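Local structure of glutathione S-transferase (Acinetobacter baumannii, 4MP4) at residues D155-F160 and A192-Q197; Q103-L108 and D167-L172; V26-H29 and P34-I37. The protein probably catalyses the conjugation of glutathione to electrophilic substrates, as a bacterial member of the glutathione transferase family. All coordinates share one frame; numbering follows the deposited sequence.

Contact 1: residues D155-F160 and A192-Q197; sequences DAEFLF and ALQQWQ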
# COMPACT_ATOMS: atom_id res chain seq x y z
N ASP A 155 26.49 -8.26 6.03
CA ASP A 155 26.79 -8.37 4.60
C ASP A 155 25.91 -9.39 3.86
O ASP A 155 26.40 -10.25 3.12
CB ASP A 155 28.27 -8.69 4.38
CG ASP A 155 29.12 -7.43 4.23
OD1 ASP A 155 28.62 -6.44 3.66
OD2 ASP A 155 30.29 -7.44 4.69
N ALA A 156 24.60 -9.28 4.09
CA ALA A 156 23.63 -10.12 3.41
C ALA A 156 23.64 -9.84 1.91
O ALA A 156 23.90 -8.71 1.47
CB ALA A 156 22.25 -9.89 3.98
N GLU A 157 23.35 -10.86 1.12
CA GLU A 157 23.24 -10.70 -0.32
C GLU A 157 21.80 -10.29 -0.70
O GLU A 157 21.59 -9.48 -1.59
CB GLU A 157 23.68 -12.00 -1.02
CG GLU A 157 23.41 -12.05 -2.51
CD GLU A 157 23.83 -13.37 -3.14
OE1 GLU A 157 24.43 -14.22 -2.44
OE2 GLU A 157 23.56 -13.55 -4.35
N PHE A 158 20.82 -10.84 0.02
CA PHE A 158 19.41 -10.48 -0.14
C PHE A 158 18.81 -10.10 1.22
O PHE A 158 19.40 -10.38 2.25
CB PHE A 158 18.63 -11.63 -0.75
CG PHE A 158 19.16 -12.07 -2.08
CD1 PHE A 158 18.83 -11.37 -3.23
CD2 PHE A 158 19.99 -13.17 -2.18
CE1 PHE A 158 19.31 -11.76 -4.47
CE2 PHE A 158 20.48 -13.57 -3.41
CZ PHE A 158 20.13 -12.86 -4.56
N LEU A 159 17.63 -9.48 1.21
CA LEU A 159 17.01 -8.98 2.44
C LEU A 159 16.59 -10.09 3.41
O LEU A 159 16.73 -9.94 4.62
CB LEU A 159 15.77 -8.15 2.09
CG LEU A 159 15.99 -6.71 1.63
CD1 LEU A 159 14.67 -6.15 1.09
CD2 LEU A 159 16.53 -5.87 2.79
N PHE A 160 16.08 -11.18 2.87
CA PHE A 160 15.43 -12.21 3.67
C PHE A 160 15.99 -13.61 3.43
O PHE A 160 15.27 -14.60 3.49
CB PHE A 160 13.91 -12.18 3.41
CG PHE A 160 13.29 -10.85 3.69
CD1 PHE A 160 13.23 -10.36 5.00
CD2 PHE A 160 12.79 -10.06 2.67
CE1 PHE A 160 12.68 -9.12 5.27
CE2 PHE A 160 12.23 -8.83 2.93
CZ PHE A 160 12.17 -8.35 4.24
N ALA A 192 22.58 -2.73 -4.34
CA ALA A 192 21.71 -2.27 -5.41
C ALA A 192 22.21 -2.72 -6.79
O ALA A 192 21.43 -3.19 -7.59
CB ALA A 192 21.57 -0.77 -5.35
N LEU A 193 23.51 -2.59 -7.05
CA LEU A 193 24.07 -2.94 -8.35
C LEU A 193 23.86 -4.41 -8.64
O LEU A 193 23.48 -4.80 -9.74
CB LEU A 193 25.56 -2.60 -8.44
CG LEU A 193 26.32 -3.38 -9.55
CD1 LEU A 193 25.92 -2.94 -10.98
CD2 LEU A 193 27.85 -3.32 -9.37
N GLN A 194 24.12 -5.23 -7.64
CA GLN A 194 23.92 -6.66 -7.79
C GLN A 194 22.45 -6.96 -8.04
O GLN A 194 22.12 -7.78 -8.90
CB GLN A 194 24.43 -7.39 -6.55
CG GLN A 194 23.95 -8.82 -6.50
CD GLN A 194 24.57 -9.62 -5.38
OE1 GLN A 194 24.22 -10.78 -5.18
NE2 GLN A 194 25.50 -9.01 -4.64
N GLN A 195 21.56 -6.31 -7.31
CA GLN A 195 20.14 -6.52 -7.55
C GLN A 195 19.74 -6.16 -8.98
O GLN A 195 18.90 -6.81 -9.58
CB GLN A 195 19.29 -5.78 -6.52
CG GLN A 195 19.46 -6.34 -5.09
CD GLN A 195 19.30 -7.86 -5.03
OE1 GLN A 195 18.50 -8.44 -5.75
NE2 GLN A 195 20.08 -8.51 -4.16
N TRP A 196 20.39 -5.12 -9.52
CA TRP A 196 20.09 -4.62 -10.86
C TRP A 196 20.52 -5.61 -11.94
O TRP A 196 20.02 -5.57 -13.07
CB TRP A 196 20.77 -3.26 -11.07
CG TRP A 196 19.93 -2.26 -11.79
CD1 TRP A 196 20.22 -1.64 -12.97
CD2 TRP A 196 18.64 -1.77 -11.39
NE1 TRP A 196 19.19 -0.80 -13.33
CE2 TRP A 196 18.20 -0.86 -12.37
CE3 TRP A 196 17.80 -2.02 -10.29
CZ2 TRP A 196 16.98 -0.18 -12.29
CZ3 TRP A 196 16.58 -1.35 -10.21
CH2 TRP A 196 16.18 -0.45 -11.21
N GLN A 197 21.46 -6.50 -11.61
CA GLN A 197 22.01 -7.46 -12.57
C GLN A 197 21.22 -8.76 -12.57
O GLN A 197 21.50 -9.66 -13.33
CB GLN A 197 23.48 -7.76 -12.27
CG GLN A 197 24.39 -6.56 -12.45
CD GLN A 197 24.46 -6.08 -13.89
OE1 GLN A 197 24.46 -6.90 -14.83
NE2 GLN A 197 24.53 -4.76 -14.09

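Contact 2: residues Q103-L108 and D167-L172; sequences QIQAWL and DAELAL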
# COMPACT_ATOMS: atom_id res chain seq x y z
N GLN A 103 5.76 -5.50 4.93
CA GLN A 103 5.91 -4.23 5.61
C GLN A 103 6.85 -3.26 4.87
O GLN A 103 6.51 -2.09 4.66
CB GLN A 103 6.36 -4.45 7.05
CG GLN A 103 6.96 -3.24 7.72
CD GLN A 103 7.65 -3.62 9.02
OE1 GLN A 103 7.22 -4.54 9.70
NE2 GLN A 103 8.73 -2.94 9.35
N ILE A 104 8.02 -3.77 4.49
CA ILE A 104 8.99 -2.99 3.73
C ILE A 104 8.41 -2.53 2.38
O ILE A 104 8.53 -1.36 2.00
CB ILE A 104 10.32 -3.77 3.54
CG1 ILE A 104 10.89 -4.16 4.90
CG2 ILE A 104 11.32 -2.94 2.77
CD1 ILE A 104 10.95 -2.96 5.92
N GLN A 105 7.74 -3.46 1.69
CA GLN A 105 6.99 -3.15 0.48
C GLN A 105 5.92 -2.04 0.67
O GLN A 105 5.78 -1.16 -0.18
CB GLN A 105 6.32 -4.42 -0.05
CG GLN A 105 5.65 -4.25 -1.39
CD GLN A 105 5.05 -5.55 -1.90
OE1 GLN A 105 4.05 -6.03 -1.38
NE2 GLN A 105 5.67 -6.13 -2.91
N ALA A 106 5.17 -2.09 1.76
CA ALA A 106 4.13 -1.11 1.96
C ALA A 106 4.77 0.25 2.22
O ALA A 106 4.33 1.29 1.70
CB ALA A 106 3.20 -1.51 3.09
N TRP A 107 5.84 0.20 2.98
CA TRP A 107 6.59 1.38 3.38
C TRP A 107 7.24 2.09 2.19
O TRP A 107 7.13 3.31 2.05
CB TRP A 107 7.62 0.95 4.42
CG TRP A 107 8.55 2.02 4.78
CD1 TRP A 107 8.27 3.18 5.45
CD2 TRP A 107 9.95 2.04 4.48
NE1 TRP A 107 9.43 3.92 5.60
CE2 TRP A 107 10.46 3.25 5.01
CE3 TRP A 107 10.81 1.17 3.82
CZ2 TRP A 107 11.80 3.59 4.90
CZ3 TRP A 107 12.14 1.51 3.71
CH2 TRP A 107 12.62 2.71 4.24
N LEU A 108 7.91 1.32 1.32
CA LEU A 108 8.45 1.85 0.07
C LEU A 108 7.37 2.48 -0.80
O LEU A 108 7.62 3.50 -1.45
CB LEU A 108 9.14 0.74 -0.75
CG LEU A 108 10.39 0.11 -0.15
CD1 LEU A 108 10.80 -1.13 -0.94
CD2 LEU A 108 11.51 1.15 -0.06
N ASP A 167 13.59 -7.26 -2.87
CA ASP A 167 14.96 -6.88 -3.23
C ASP A 167 14.92 -5.96 -4.45
O ASP A 167 15.62 -4.93 -4.50
CB ASP A 167 15.87 -8.09 -3.50
CG ASP A 167 16.17 -8.90 -2.23
OD1 ASP A 167 16.90 -8.38 -1.33
OD2 ASP A 167 15.68 -10.07 -2.15
N ALA A 168 14.06 -6.30 -5.40
CA ALA A 168 13.96 -5.52 -6.63
C ALA A 168 13.37 -4.13 -6.34
O ALA A 168 13.76 -3.13 -6.96
CB ALA A 168 13.15 -6.28 -7.69
N GLU A 169 12.45 -4.08 -5.37
CA GLU A 169 11.78 -2.83 -5.02
C GLU A 169 12.72 -1.88 -4.27
O GLU A 169 12.71 -0.67 -4.49
CB GLU A 169 10.52 -3.09 -4.19
CG GLU A 169 9.45 -3.92 -4.88
CD GLU A 169 8.38 -4.46 -3.90
OE1 GLU A 169 8.61 -4.39 -2.68
OE2 GLU A 169 7.32 -4.95 -4.35
N LEU A 170 13.53 -2.45 -3.37
CA LEU A 170 14.47 -1.66 -2.59
C LEU A 170 15.59 -1.13 -3.48
O LEU A 170 15.94 0.04 -3.40
CB LEU A 170 15.06 -2.49 -1.44
CG LEU A 170 16.09 -1.79 -0.54
CD1 LEU A 170 15.46 -0.63 0.24
CD2 LEU A 170 16.72 -2.77 0.43
N ALA A 171 16.13 -2.00 -4.32
CA ALA A 171 17.17 -1.58 -5.27
C ALA A 171 16.71 -0.41 -6.12
O ALA A 171 17.45 0.55 -6.30
CB ALA A 171 17.62 -2.74 -6.15
N LEU A 172 15.49 -0.48 -6.66
CA LEU A 172 15.00 0.60 -7.51
C LEU A 172 14.97 1.90 -6.70
O LEU A 172 15.38 2.95 -7.18
CB LEU A 172 13.64 0.28 -8.15
CG LEU A 172 13.10 1.43 -9.01
CD1 LEU A 172 12.30 0.89 -10.20
CD2 LEU A 172 12.27 2.49 -8.18

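Contact 3: residues V26-H29 and P34-I37; sequences VGLH and PFEI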
# COMPACT_ATOMS: atom_id res chain seq x y z
N VAL A 26 8.71 -7.96 -13.17
CA VAL A 26 9.74 -8.77 -12.52
C VAL A 26 9.11 -10.00 -11.87
O VAL A 26 9.60 -11.13 -12.05
CB VAL A 26 10.59 -7.97 -11.49
CG1 VAL A 26 11.49 -8.91 -10.67
CG2 VAL A 26 11.43 -6.89 -12.20
N GLY A 27 8.00 -9.79 -11.16
CA GLY A 27 7.27 -10.88 -10.53
C GLY A 27 6.83 -11.96 -11.50
O GLY A 27 6.97 -13.15 -11.22
N LEU A 28 6.26 -11.56 -12.63
CA LEU A 28 5.83 -12.52 -13.64
C LEU A 28 7.00 -13.35 -14.17
O LEU A 28 6.92 -14.57 -14.22
CB LEU A 28 5.11 -11.81 -14.79
CG LEU A 28 3.76 -11.17 -14.45
CD1 LEU A 28 3.40 -10.05 -15.44
CD2 LEU A 28 2.68 -12.25 -14.44
N HIS A 29 8.10 -12.69 -14.54
CA HIS A 29 9.27 -13.39 -15.05
C HIS A 29 9.91 -14.34 -14.06
O HIS A 29 10.30 -15.44 -14.42
CB HIS A 29 10.30 -12.40 -15.60
CG HIS A 29 10.03 -11.98 -17.01
ND1 HIS A 29 10.34 -12.78 -18.09
CD2 HIS A 29 9.46 -10.87 -17.52
CE1 HIS A 29 9.98 -12.17 -19.21
NE2 HIS A 29 9.44 -11.00 -18.88
N PRO A 34 3.86 -16.98 -18.43
CA PRO A 34 3.91 -16.35 -19.75
C PRO A 34 2.86 -15.27 -19.80
O PRO A 34 1.78 -15.46 -19.24
CB PRO A 34 3.54 -17.51 -20.69
CG PRO A 34 2.74 -18.43 -19.84
CD PRO A 34 3.27 -18.32 -18.46
N PHE A 35 3.17 -14.15 -20.45
CA PHE A 35 2.24 -13.03 -20.49
C PHE A 35 2.62 -12.09 -21.61
O PHE A 35 3.75 -12.13 -22.09
CB PHE A 35 2.27 -12.26 -19.16
CG PHE A 35 3.57 -11.54 -18.89
CD1 PHE A 35 4.64 -12.21 -18.34
CD2 PHE A 35 3.71 -10.19 -19.18
CE1 PHE A 35 5.83 -11.54 -18.08
CE2 PHE A 35 4.90 -9.53 -18.93
CZ PHE A 35 5.96 -10.21 -18.37
N GLU A 36 1.67 -11.25 -22.01
CA GLU A 36 1.89 -10.26 -23.05
C GLU A 36 1.92 -8.88 -22.42
O GLU A 36 1.24 -8.64 -21.41
CB GLU A 36 0.76 -10.31 -24.10
CG GLU A 36 0.50 -11.70 -24.71
CD GLU A 36 -0.88 -11.83 -25.37
OE1 GLU A 36 -1.79 -11.03 -25.05
OE2 GLU A 36 -1.06 -12.74 -26.20
N ILE A 37 2.68 -7.98 -23.02
CA ILE A 37 2.83 -6.63 -22.51
C ILE A 37 2.22 -5.61 -23.47
O ILE A 37 2.30 -5.76 -24.69
CB ILE A 37 4.32 -6.30 -22.25
CG1 ILE A 37 4.47 -5.03 -21.42
CG2 ILE A 37 5.07 -6.15 -23.55
CD1 ILE A 37 5.36 -5.22 -20.21

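Contact 1: residues D155-F160 and A192-Q197
Gln195 reaches out from near the C-terminal end of helix 186-196 and sets its amide against the ring of Phe158, which lies in the loop before helix 165-178. Both ends of the amide lie obliquely near the CD1-CE1 bond of that ring: NE2 of Gln195 is 3.3 Å from CD1 of Phe158, and OE1 of Gln195 is 3.6 Å from CE1 of Phe158. Amide and ring planes are 65° apart, so the two groups meet at a tilt and are not stacked. NE2 of Gln195 also comes to 3.1 Å from the carbonyl O of Glu157. A turn about the CB-CG bond (chi2 -50°) shortens the glutamine chain, so that the amide lies beside both the ring and the loop backbone.

One residue earlier on each segment, the reach is quite different. Gln194 and Glu157 are both fully extended, with CG anti to the backbone N (chi1 166° in Gln194), and their chains cross at about a right angle where both residues are exposed to solvent. Which end of the Gln194 amide faces the carboxylate is doubtful.

Farther out, the ring of Trp163 meets that of Phe158 nearly at right angles and also touches Gln195. Asp167, on helix 165-178, packs against both Phe158 and Gln195, while Ala171 on the same helix also touches Gln195.

The contact thus sets a buried amide beside an aromatic ring and a peptide carbonyl, which is consistent with a loop kept beside the helix mainly by van der Waals contact, with a possible polar contribution and no charged pair between the segments.

Contact 2: residues Q103-L108 and D167-L172
Gln105 and Glu169 meet between helices 95-110 and 165-178 through a side-chain hydrogen bond, NE2 of Gln105 giving to OE2 of Glu169 across 2.5 Å. The N-H points fairly straight at the acceptor (157°), but the length is unusually short, and its exact value is doubtful. Gln105 leaves its helix as an extended chain, and a turn about the last torsion (chi3 72°) swings the amide nitrogen toward the carboxylate. Glu169 takes the other common course, CG beside the backbone N, and then stretches out so that OE1 settles 3.2 Å from CG of Gln105. Amide and carboxylate are twisted 46° apart, so they do not pair flat.

Leu108 fills the next turn of helix 95-110. Its CD1 rests 3.8 Å from CB of Glu169 and near the backbone N of Leu170, while CD2 of Leu108 lies 4.3 Å from CD1 of Leu170. The polar pair is therefore flanked by aliphatic packing.

NE2 of Gln105 is also hydrogen-bonded to Tyr91 OH, which gives the amide a second hold on its rotation. Asp167, one turn ahead of Leu170, accepts from Ser164 N in the manner of an N-capping box and bonds Tyr191 OH as well. On the far side of helix 95-110, Gln103 OE1 is hydrogen-bonded to Ser72 N of the second subunit.

The axes of the two short segments approach to 10.2 Å and run in roughly the same direction, an arrangement belonging to the all-helical C-terminal domain of the glutathione transferase fold, in which a capping box at the start of the central helix is a recurrent feature.

Contact 3: residues V26-H29 and P34-I37
Leu28 and Phe35 form the tight half of this contact, where helix 19-30 faces the start of strand 36-40. The CD1 methyl of Leu28 sits over the middle of the Phe35 ring, 3.6 Å from its centroid and only 3° off the normal, a nearly ideal CH-pi approach. CB of Leu28 closes in near the rim as well, 3.4 Å from CE1 of Phe35. The phenylalanine side chain takes the crowded position between its backbone N and carbonyl carbon (chi1 67°), which carries the ring up against the helix, one face then lying against Leu28. Phe8 and Leu10 of strand 8-13 also touch this ring, so it is wedged between helix and sheet.

The looser half belongs to His29, which is partly exposed. Here Phe35 turns its edge to the imidazole face in an offset edge-to-face pair, with centroids 5.2 Å apart; NE2 of His29 is 3.6 Å from CZ of Phe35. Phe25 and Lys203 also adjoin the imidazole. Beyond Phe35 toward solvent, Glu36 is exposed and forms a salt bridge with Lys9 of the neighbouring strand.

Within the beta-alpha-beta unit of the thioredoxin-like domain, the single ring of Phe35 thus serves two partners, offering its face to a methyl and its edge to a heteroaromatic ring. No hydrogen bond links the two segments, which implies that dispersion and weak aromatic electrostatics provide their direct attraction.

In the fold
Contacts 1 and 2 adjoin in the helical C-terminal domain, their centres 12 Å apart, and their segments alternate along the chain. Leu159 N of contact 1 lies 2.9 Å from Asp167 OD1 of contact 2, probably a hydrogen bond, and CB of Gln195 is 3.5 Å from CB of Ala171. Contact 3 stands in the N-terminal domain, its centre 22 Å from that of contact 1 and 19 Å from that of contact 2; the nearest atoms of contacts 2 and 3 are about 4 Å apart. Glu169 touches Thr23 of helix 19-30, the helix that carries contact 3. The structure is an apo form; in this family glutathione binds mainly to the thioredoxin-like domain.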